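Local coordinates for thioredoxin-like protein (Bacteroides caccae ATCC 43185, PDB 4YOD) that is of unproven function but probably acts as a thiol-disulfide oxidoreductase through a thioredoxin-like domain that follows an all-helical one, at residues A[74-79]-A[113-118]; A[81-86]-A[118-123]. All blocks are in the same frame, centred on the assembly; numbering follows the deposited sequence. Where two conformers were deposited one is given.

Contact 1: A[74-79]-A[113-118]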
ATOM      1  N   THR A  74       9.839 -13.774   5.129  1.00 29.71           N
ATOM      2  CA  THR A  74       9.205 -15.089   5.282  1.00 29.58           C
ATOM      3  C   THR A  74       7.814 -15.061   4.647  1.00 31.87           C
ATOM      4  O   THR A  74       7.451 -15.984   3.912  1.00 30.40           O
ATOM      5  CB  THR A  74       9.153 -15.464   6.769  1.00 39.41           C
ATOM      6  OG1 THR A  74      10.487 -15.439   7.274  1.00 43.89           O
ATOM      7  CG2 THR A  74       8.519 -16.838   7.020  1.00 36.63           C
ATOM      8  N   ALA A  75       7.051 -13.988   4.908  1.00 28.65           N
ATOM      9  CA  ALA A  75       5.731 -13.801   4.316  1.00 27.82           C
ATOM     10  C   ALA A  75       5.844 -13.704   2.778  1.00 29.05           C
ATOM     11  O   ALA A  75       5.134 -14.420   2.077  1.00 27.51           O
ATOM     12  CB  ALA A  75       5.078 -12.551   4.895  1.00 28.93           C
ATOM     13  N   GLN A  76       6.785 -12.892   2.261  1.00 25.46           N
ATOM     14  CA  GLN A  76       6.969 -12.703   0.809  1.00 26.15           C
ATOM     15  C   GLN A  76       7.343 -14.027   0.114  1.00 30.33           C
ATOM     16  O   GLN A  76       6.806 -14.305  -0.960  1.00 28.88           O
ATOM     17  CB  GLN A  76       7.992 -11.598   0.522  1.00 27.05           C
ATOM     18  CG  GLN A  76       7.407 -10.216   0.841  1.00 31.68           C
ATOM     19  CD  GLN A  76       8.410  -9.093   0.698  1.00 40.74           C
ATOM     20  OE1 GLN A  76       9.590  -9.253   1.019  1.00 34.12           O
ATOM     21  NE2 GLN A  76       7.945  -7.909   0.273  1.00 26.77           N
ATOM     22  N   GLU A  77       8.247 -14.832   0.728  1.00 27.61           N
ATOM     23  CA  GLU A  77       8.648 -16.143   0.208  0.50 28.03           C
ATOM     24  C   GLU A  77       7.445 -17.108   0.166  1.00 30.60           C
ATOM     25  O   GLU A  77       7.252 -17.817  -0.831  1.00 29.51           O
ATOM     26  CB  GLU A  77       9.783 -16.738   1.064  0.50 30.97           C
ATOM     27  CG  GLU A  77      10.288 -18.088   0.581  0.50 43.10           C
ATOM     28  CD  GLU A  77      11.450 -18.648   1.377  0.50 71.01           C
ATOM     29  OE1 GLU A  77      12.609 -18.266   1.090  0.50 70.06           O
ATOM     30  OE2 GLU A  77      11.203 -19.475   2.283  0.50 68.91           O
ATOM     31  N   ALA A  78       6.625 -17.128   1.239  1.00 26.65           N
ATOM     32  CA  ALA A  78       5.456 -18.005   1.316  1.00 26.01           C
ATOM     33  C   ALA A  78       4.384 -17.620   0.290  1.00 28.45           C
ATOM     34  O   ALA A  78       3.839 -18.513  -0.367  1.00 26.88           O
ATOM     35  CB  ALA A  78       4.871 -17.974   2.713  1.00 27.09           C
ATOM     36  N   ILE A  79       4.085 -16.298   0.151  1.00 25.95           N
ATOM     37  CA  ILE A  79       3.111 -15.788  -0.827  1.00 25.95           C
ATOM     38  C   ILE A  79       3.530 -16.232  -2.250  1.00 25.21           C
ATOM     39  O   ILE A  79       2.712 -16.766  -2.990  1.00 24.60           O
ATOM     40  CB  ILE A  79       2.995 -14.238  -0.747  1.00 30.53           C
ATOM     41  CG1 ILE A  79       2.367 -13.784   0.566  1.00 31.60           C
ATOM     42  CG2 ILE A  79       2.172 -13.704  -1.933  1.00 34.80           C
ATOM     43  CD1 ILE A  79       2.798 -12.337   0.938  1.00 37.33           C
ATOM     44  N   ASN A 113      -1.880  -4.186   1.386  1.00 32.10           N
ATOM     45  CA  ASN A 113      -0.467  -4.226   1.748  1.00 31.09           C
ATOM     46  C   ASN A 113       0.332  -4.486   0.496  1.00 30.39           C
ATOM     47  O   ASN A 113       0.363  -5.602  -0.026  1.00 29.66           O
ATOM     48  CB  ASN A 113      -0.177  -5.280   2.836  1.00 31.50           C
ATOM     49  CG  ASN A 113       1.227  -5.247   3.391  1.00 44.61           C
ATOM     50  OD1 ASN A 113       2.186  -4.808   2.753  1.00 37.30           O
ATOM     51  ND2 ASN A 113       1.382  -5.735   4.598  1.00 37.04           N
ATOM     52  N   GLU A 114       0.999  -3.455   0.024  1.00 26.75           N
ATOM     53  CA  GLU A 114       1.768  -3.520  -1.207  1.00 26.77           C
ATOM     54  C   GLU A 114       2.966  -4.449  -1.079  1.00 29.50           C
ATOM     55  O   GLU A 114       3.326  -5.084  -2.067  1.00 29.53           O
ATOM     56  CB  GLU A 114       2.201  -2.133  -1.611  1.00 29.41           C
ATOM     57  CG  GLU A 114       2.875  -2.071  -2.954  1.00 37.34           C
ATOM     58  CD  GLU A 114       3.314  -0.664  -3.287  1.00 54.24           C
ATOM     59  OE1 GLU A 114       2.441   0.116  -3.730  1.00 38.96           O
ATOM     60  OE2 GLU A 114       4.512  -0.337  -3.090  1.00 39.28           O
ATOM     61  N   GLU A 115       3.557  -4.561   0.114  1.00 24.97           N
ATOM     62  CA  GLU A 115       4.676  -5.487   0.318  1.00 25.38           C
ATOM     63  C   GLU A 115       4.204  -6.969   0.226  1.00 29.04           C
ATOM     64  O   GLU A 115       5.011  -7.837  -0.086  1.00 28.90           O
ATOM     65  CB  GLU A 115       5.404  -5.215   1.635  1.00 27.42           C
ATOM     66  CG  GLU A 115       6.316  -3.980   1.594  1.00 32.25           C
ATOM     67  CD  GLU A 115       7.377  -3.925   0.507  1.00 46.88           C
ATOM     68  OE1 GLU A 115       8.119  -4.920   0.336  1.00 38.41           O
ATOM     69  OE2 GLU A 115       7.489  -2.865  -0.152  1.00 40.68           O
ATOM     70  N   PHE A 116       2.904  -7.250   0.437  1.00 24.62           N
ATOM     71  CA  PHE A 116       2.421  -8.617   0.245  1.00 23.98           C
ATOM     72  C   PHE A 116       1.970  -8.811  -1.207  1.00 27.69           C
ATOM     73  O   PHE A 116       2.026  -9.919  -1.724  1.00 26.63           O
ATOM     74  CB  PHE A 116       1.270  -8.947   1.215  1.00 25.88           C
ATOM     75  CG  PHE A 116       1.536  -9.012   2.707  1.00 28.23           C
ATOM     76  CD1 PHE A 116       2.838  -9.050   3.205  1.00 31.19           C
ATOM     77  CD2 PHE A 116       0.483  -9.104   3.613  1.00 31.49           C
ATOM     78  CE1 PHE A 116       3.074  -9.123   4.584  1.00 33.66           C
ATOM     79  CE2 PHE A 116       0.725  -9.181   4.993  1.00 35.58           C
ATOM     80  CZ  PHE A 116       2.016  -9.175   5.462  1.00 33.58           C
ATOM     81  N   TYR A 117       1.511  -7.738  -1.875  1.00 25.20           N
ATOM     82  CA  TYR A 117       1.051  -7.844  -3.252  1.00 24.16           C
ATOM     83  C   TYR A 117       2.216  -7.942  -4.267  1.00 26.21           C
ATOM     84  O   TYR A 117       2.066  -8.638  -5.276  1.00 24.63           O
ATOM     85  CB  TYR A 117       0.117  -6.675  -3.596  1.00 25.16           C
ATOM     86  CG  TYR A 117      -0.624  -6.880  -4.895  1.00 26.00           C
ATOM     87  CD1 TYR A 117      -1.428  -8.006  -5.096  1.00 26.00           C
ATOM     88  CD2 TYR A 117      -0.535  -5.952  -5.920  1.00 26.71           C
ATOM     89  CE1 TYR A 117      -2.089  -8.212  -6.303  1.00 25.39           C
ATOM     90  CE2 TYR A 117      -1.257  -6.109  -7.100  1.00 27.21           C
ATOM     91  CZ  TYR A 117      -2.033  -7.240  -7.289  1.00 29.45           C
ATOM     92  OH  TYR A 117      -2.649  -7.405  -8.508  1.00 32.16           O
ATOM     93  N   ILE A 118       3.365  -7.266  -4.013  1.00 23.48           N
ATOM     94  CA  ILE A 118       4.547  -7.308  -4.907  1.00 22.21           C
ATOM     95  C   ILE A 118       4.981  -8.785  -5.220  1.00 27.67           C
ATOM     96  O   ILE A 118       5.046  -9.078  -6.420  1.00 25.61           O
ATOM     97  CB  ILE A 118       5.697  -6.429  -4.374  1.00 25.24           C
ATOM     98  CG1 ILE A 118       5.368  -4.926  -4.658  1.00 26.37           C
ATOM     99  CG2 ILE A 118       7.067  -6.820  -4.972  1.00 25.62           C
ATOM    100  CD1 ILE A 118       6.158  -3.911  -3.778  1.00 31.77           C
TER

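Contact 2: A[81-86]-A[118-123]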
ATOM      1  N   LYS A  81       5.551 -18.797  -3.185  1.00 25.95           N
ATOM      2  CA  LYS A  81       5.371 -20.256  -3.312  1.00 27.20           C
ATOM      3  C   LYS A  81       3.900 -20.646  -3.510  1.00 30.02           C
ATOM      4  O   LYS A  81       3.627 -21.527  -4.319  1.00 28.66           O
ATOM      5  CB  LYS A  81       5.915 -21.009  -2.090  1.00 30.90           C
ATOM      6  CG  LYS A  81       7.422 -21.147  -2.070  1.00 45.04           C
ATOM      7  CD  LYS A  81       7.872 -21.877  -0.809  1.00 52.60           C
ATOM      8  CE  LYS A  81       9.349 -21.705  -0.537  1.00 58.45           C
ATOM      9  NZ  LYS A  81      10.189 -22.417  -1.537  1.00 70.79           N
ATOM     10  N   THR A  82       2.964 -19.979  -2.801  1.00 27.27           N
ATOM     11  CA  THR A  82       1.517 -20.268  -2.891  1.00 27.26           C
ATOM     12  C   THR A  82       1.017 -19.956  -4.309  1.00 30.44           C
ATOM     13  O   THR A  82       0.383 -20.821  -4.905  1.00 30.33           O
ATOM     14  CB  THR A  82       0.750 -19.513  -1.802  1.00 29.94           C
ATOM     15  OG1 THR A  82       1.213 -19.996  -0.545  1.00 25.42           O
ATOM     16  CG2 THR A  82      -0.754 -19.684  -1.904  1.00 29.22           C
ATOM     17  N   ILE A  83       1.327 -18.759  -4.854  1.00 25.95           N
ATOM     18  CA  ILE A  83       0.922 -18.388  -6.221  1.00 25.92           C
ATOM     19  C   ILE A  83       1.528 -19.375  -7.241  1.00 30.81           C
ATOM     20  O   ILE A  83       0.802 -19.826  -8.127  1.00 30.90           O
ATOM     21  CB  ILE A  83       1.247 -16.899  -6.598  1.00 27.87           C
ATOM     22  CG1 ILE A  83       0.694 -15.885  -5.547  1.00 27.48           C
ATOM     23  CG2 ILE A  83       0.736 -16.563  -8.017  1.00 28.76           C
ATOM     24  CD1 ILE A  83      -0.853 -15.933  -5.193  1.00 26.08           C
ATOM     25  N   ASP A  84       2.820 -19.742  -7.088  1.00 28.31           N
ATOM     26  CA  ASP A  84       3.512 -20.680  -7.998  1.00 28.84           C
ATOM     27  C   ASP A  84       2.772 -22.006  -8.075  1.00 31.17           C
ATOM     28  O   ASP A  84       2.630 -22.574  -9.160  1.00 31.91           O
ATOM     29  CB  ASP A  84       4.963 -20.926  -7.562  1.00 31.45           C
ATOM     30  CG  ASP A  84       5.926 -19.771  -7.825  1.00 39.27           C
ATOM     31  OD1 ASP A  84       5.521 -18.797  -8.498  1.00 37.25           O
ATOM     32  OD2 ASP A  84       7.083 -19.843  -7.350  1.00 47.05           O
ATOM     33  N   ARG A  85       2.274 -22.483  -6.928  1.00 25.99           N
ATOM     34  CA  ARG A  85       1.499 -23.727  -6.848  1.00 26.96           C
ATOM     35  C   ARG A  85       0.217 -23.673  -7.672  1.00 30.55           C
ATOM     36  O   ARG A  85      -0.227 -24.710  -8.141  1.00 29.25           O
ATOM     37  CB  ARG A  85       1.125 -24.040  -5.387  1.00 27.00           C
ATOM     38  CG  ARG A  85       2.243 -24.720  -4.582  1.00 34.18           C
ATOM     39  CD  ARG A  85       1.693 -25.288  -3.270  1.00 36.63           C
ATOM     40  NE  ARG A  85       0.795 -26.426  -3.519  1.00 36.54           N
ATOM     41  CZ  ARG A  85      -0.085 -26.909  -2.648  1.00 50.01           C
ATOM     42  NH1 ARG A  85      -0.194 -26.376  -1.437  1.00 34.43           N
ATOM     43  NH2 ARG A  85      -0.869 -27.928  -2.983  1.00 42.39           N
ATOM     44  N   THR A  86      -0.395 -22.479  -7.836  1.00 27.61           N
ATOM     45  CA  THR A  86      -1.679 -22.362  -8.545  1.00 28.57           C
ATOM     46  C   THR A  86      -1.517 -22.459 -10.074  1.00 34.04           C
ATOM     47  O   THR A  86      -2.517 -22.584 -10.771  1.00 34.25           O
ATOM     48  CB  THR A  86      -2.445 -21.099  -8.129  1.00 32.23           C
ATOM     49  OG1 THR A  86      -1.849 -19.966  -8.724  1.00 32.28           O
ATOM     50  CG2 THR A  86      -2.552 -20.935  -6.623  1.00 28.38           C
ATOM     51  N   ILE A 118       3.365  -7.266  -4.013  1.00 23.48           N
ATOM     52  CA  ILE A 118       4.547  -7.308  -4.907  1.00 22.21           C
ATOM     53  C   ILE A 118       4.981  -8.785  -5.220  1.00 27.67           C
ATOM     54  O   ILE A 118       5.046  -9.078  -6.420  1.00 25.61           O
ATOM     55  CB  ILE A 118       5.697  -6.429  -4.374  1.00 25.24           C
ATOM     56  CG1 ILE A 118       5.368  -4.926  -4.658  1.00 26.37           C
ATOM     57  CG2 ILE A 118       7.067  -6.820  -4.972  1.00 25.62           C
ATOM     58  CD1 ILE A 118       6.158  -3.911  -3.778  1.00 31.77           C
ATOM     59  N   PRO A 119       5.179  -9.747  -4.249  1.00 25.70           N
ATOM     60  CA  PRO A 119       5.495 -11.142  -4.657  1.00 25.77           C
ATOM     61  C   PRO A 119       4.386 -11.796  -5.513  1.00 28.44           C
ATOM     62  O   PRO A 119       4.717 -12.619  -6.363  1.00 27.66           O
ATOM     63  CB  PRO A 119       5.689 -11.890  -3.328  1.00 28.10           C
ATOM     64  CG  PRO A 119       5.091 -11.026  -2.281  1.00 31.39           C
ATOM     65  CD  PRO A 119       5.202  -9.606  -2.778  1.00 26.66           C
ATOM     66  N   VAL A 120       3.094 -11.422  -5.332  1.00 24.83           N
ATOM     67  CA  VAL A 120       2.010 -11.930  -6.214  1.00 24.14           C
ATOM     68  C   VAL A 120       2.279 -11.459  -7.674  1.00 26.50           C
ATOM     69  O   VAL A 120       2.205 -12.266  -8.588  1.00 23.59           O
ATOM     70  CB  VAL A 120       0.577 -11.530  -5.773  1.00 26.22           C
ATOM     71  CG1 VAL A 120      -0.474 -12.151  -6.699  1.00 26.36           C
ATOM     72  CG2 VAL A 120       0.305 -11.919  -4.314  1.00 26.04           C
ATOM     73  N   LEU A 121       2.593 -10.156  -7.862  1.00 23.52           N
ATOM     74  CA  LEU A 121       2.867  -9.549  -9.173  1.00 21.92           C
ATOM     75  C   LEU A 121       4.071 -10.167  -9.819  1.00 25.52           C
ATOM     76  O   LEU A 121       4.060 -10.377 -11.030  1.00 24.29           O
ATOM     77  CB  LEU A 121       3.074  -8.029  -9.031  1.00 21.74           C
ATOM     78  CG  LEU A 121       1.840  -7.211  -8.663  1.00 24.22           C
ATOM     79  CD1 LEU A 121       2.218  -5.774  -8.371  1.00 24.93           C
ATOM     80  CD2 LEU A 121       0.751  -7.306  -9.755  1.00 28.28           C
ATOM     81  N   GLU A 122       5.120 -10.480  -9.004  1.00 23.16           N
ATOM     82  CA  GLU A 122       6.360 -11.118  -9.466  1.00 23.32           C
ATOM     83  C   GLU A 122       6.052 -12.538  -9.968  1.00 28.05           C
ATOM     84  O   GLU A 122       6.563 -12.962 -11.016  1.00 26.95           O
ATOM     85  CB  GLU A 122       7.414 -11.138  -8.338  1.00 24.58           C
ATOM     86  CG  GLU A 122       8.009  -9.750  -8.033  1.00 27.88           C
ATOM     87  CD  GLU A 122       8.978  -9.655  -6.860  1.00 43.47           C
ATOM     88  OE1 GLU A 122       8.888 -10.485  -5.924  1.00 36.64           O
ATOM     89  OE2 GLU A 122       9.811  -8.721  -6.862  1.00 37.47           O
ATOM     90  N   ALA A 123       5.196 -13.266  -9.237  1.00 25.16           N
ATOM     91  CA  ALA A 123       4.792 -14.618  -9.652  1.00 25.55           C
ATOM     92  C   ALA A 123       3.984 -14.568 -10.938  1.00 28.01           C
ATOM     93  O   ALA A 123       4.143 -15.445 -11.771  1.00 28.26           O
ATOM     94  CB  ALA A 123       3.977 -15.278  -8.550  1.00 26.02           C
TER
HETATM   95  O   HOH W   1       4.220 -18.083 -11.120  1.00 37.18           O

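Contact 1: A[74-79]-A[113-118]
Glu115 meets Gln76 at the start of helix 114-125, where that helix packs on helix 72-85. Just before it, Asn113 sits at the N-cap position. Its OD1 accepts weak bonds from the backbone N of Glu115 and of Phe116, while its ND2 lies 3.4 Å above the Phe116 ring plane, over the ring centre.

At Glu115 the polar part of the contact forms. Gln76 is extended beyond CG, which carries its amide across to the other helix. Its NE2 donates to Glu115 O at 3.0 Å in a nearly straight bond (167°), and this oxygen lies almost in the amide plane of Gln76. The same NE2 makes a weak, bent bond of 3.0 Å to Glu115 OE1. The Glu115 chain bends at chi2 (-55°), which brings OE1 to the same Gln76 nitrogen that its backbone O holds. Glu115 OE1 also forms a salt bridge with Arg149, its stronger partner.

Phe116 supplies the apolar part. Ile79 crosses it at about a right angle, with Ile79 CD1 3.7 Å from Phe116 CB. The Ala75 methyl CB approaches the far part of the ring, 4.0 Å from Phe116 CE1. Both come at the ring obliquely. The polar bridge and this apolar patch lie side by side along the interface.

The axes of segments 74-79 and 114-118 come within 9.2 Å of each other, at 38°, pointing broadly the same way. Phe116 also touches Leu104 of helix 90-105, and Ile118 packs on Leu142 and Ala145 of helix 132-146. Glu114 reaches Lys272, in strand 269-272 of the thioredoxin-like part, through a salt bridge.

Contact 2: A[81-86]-A[118-123]
Ile83 lies against Val120 and Ala123 where two helices of the DUF5106 region, a family of the TPR clan, pack together. They run broadly the same way, with helix 90-105 between them in the chain, an arrangement consistent with a TPR-like helical array. The axes of segments 81-85 and 118-123 approach to 9.2 Å and are inclined at 34°.

Ile83 splits its two branches between two partners. CG2 stands anti to the backbone N and meets the Ala123 methyl, with Ile83 CG2 and Ala123 CB 3.5 Å apart. The other branch turns to Val120. The Ile83 and Val120 side chains cross at about a right angle, with Ile83 CG1 and CD1 each 4.1 Å from Val120 CG1. Phe93 and Thr97 of helix 90-105 also touch Ile83, and Ala100 of that helix touches Val120. An alanine here removes both branches and is likely to open a gap beside Val120 and the Ala123 methyl.

At one edge of the contact the groups are polar. Asp84 OD1 is paired with Arg80 in a salt bridge one turn earlier on its own helix. The same oxygen lies 3.8 Å from Ala123 CB. One water also ties the two helices together at this edge. It donates one hydrogen to Asp84 OD1 at 3.0 Å and the other to the backbone O of Ala123 at 2.7 Å.

How the contacts relate
From the N terminus the chain passes helices 27-37 and 53-66, then runs along helix 72-85 through residues 74-79 and 81-86. It then passes through helix 90-105 and enters helix 114-125, which runs broadly the same way as helix 72-85. Contact 1 closes a loop of 33 residues between its segments, and contact 2 one of 31. The segments alternate along the chain, and the loops cross instead of nesting. Ile118 belongs to both contacts. The two patches join directly, with Ile79 CG2 3.5 Å from Val120 CG2. Together they form one continuous interface between the same helix pair, with helix 90-105 touching side chains of both.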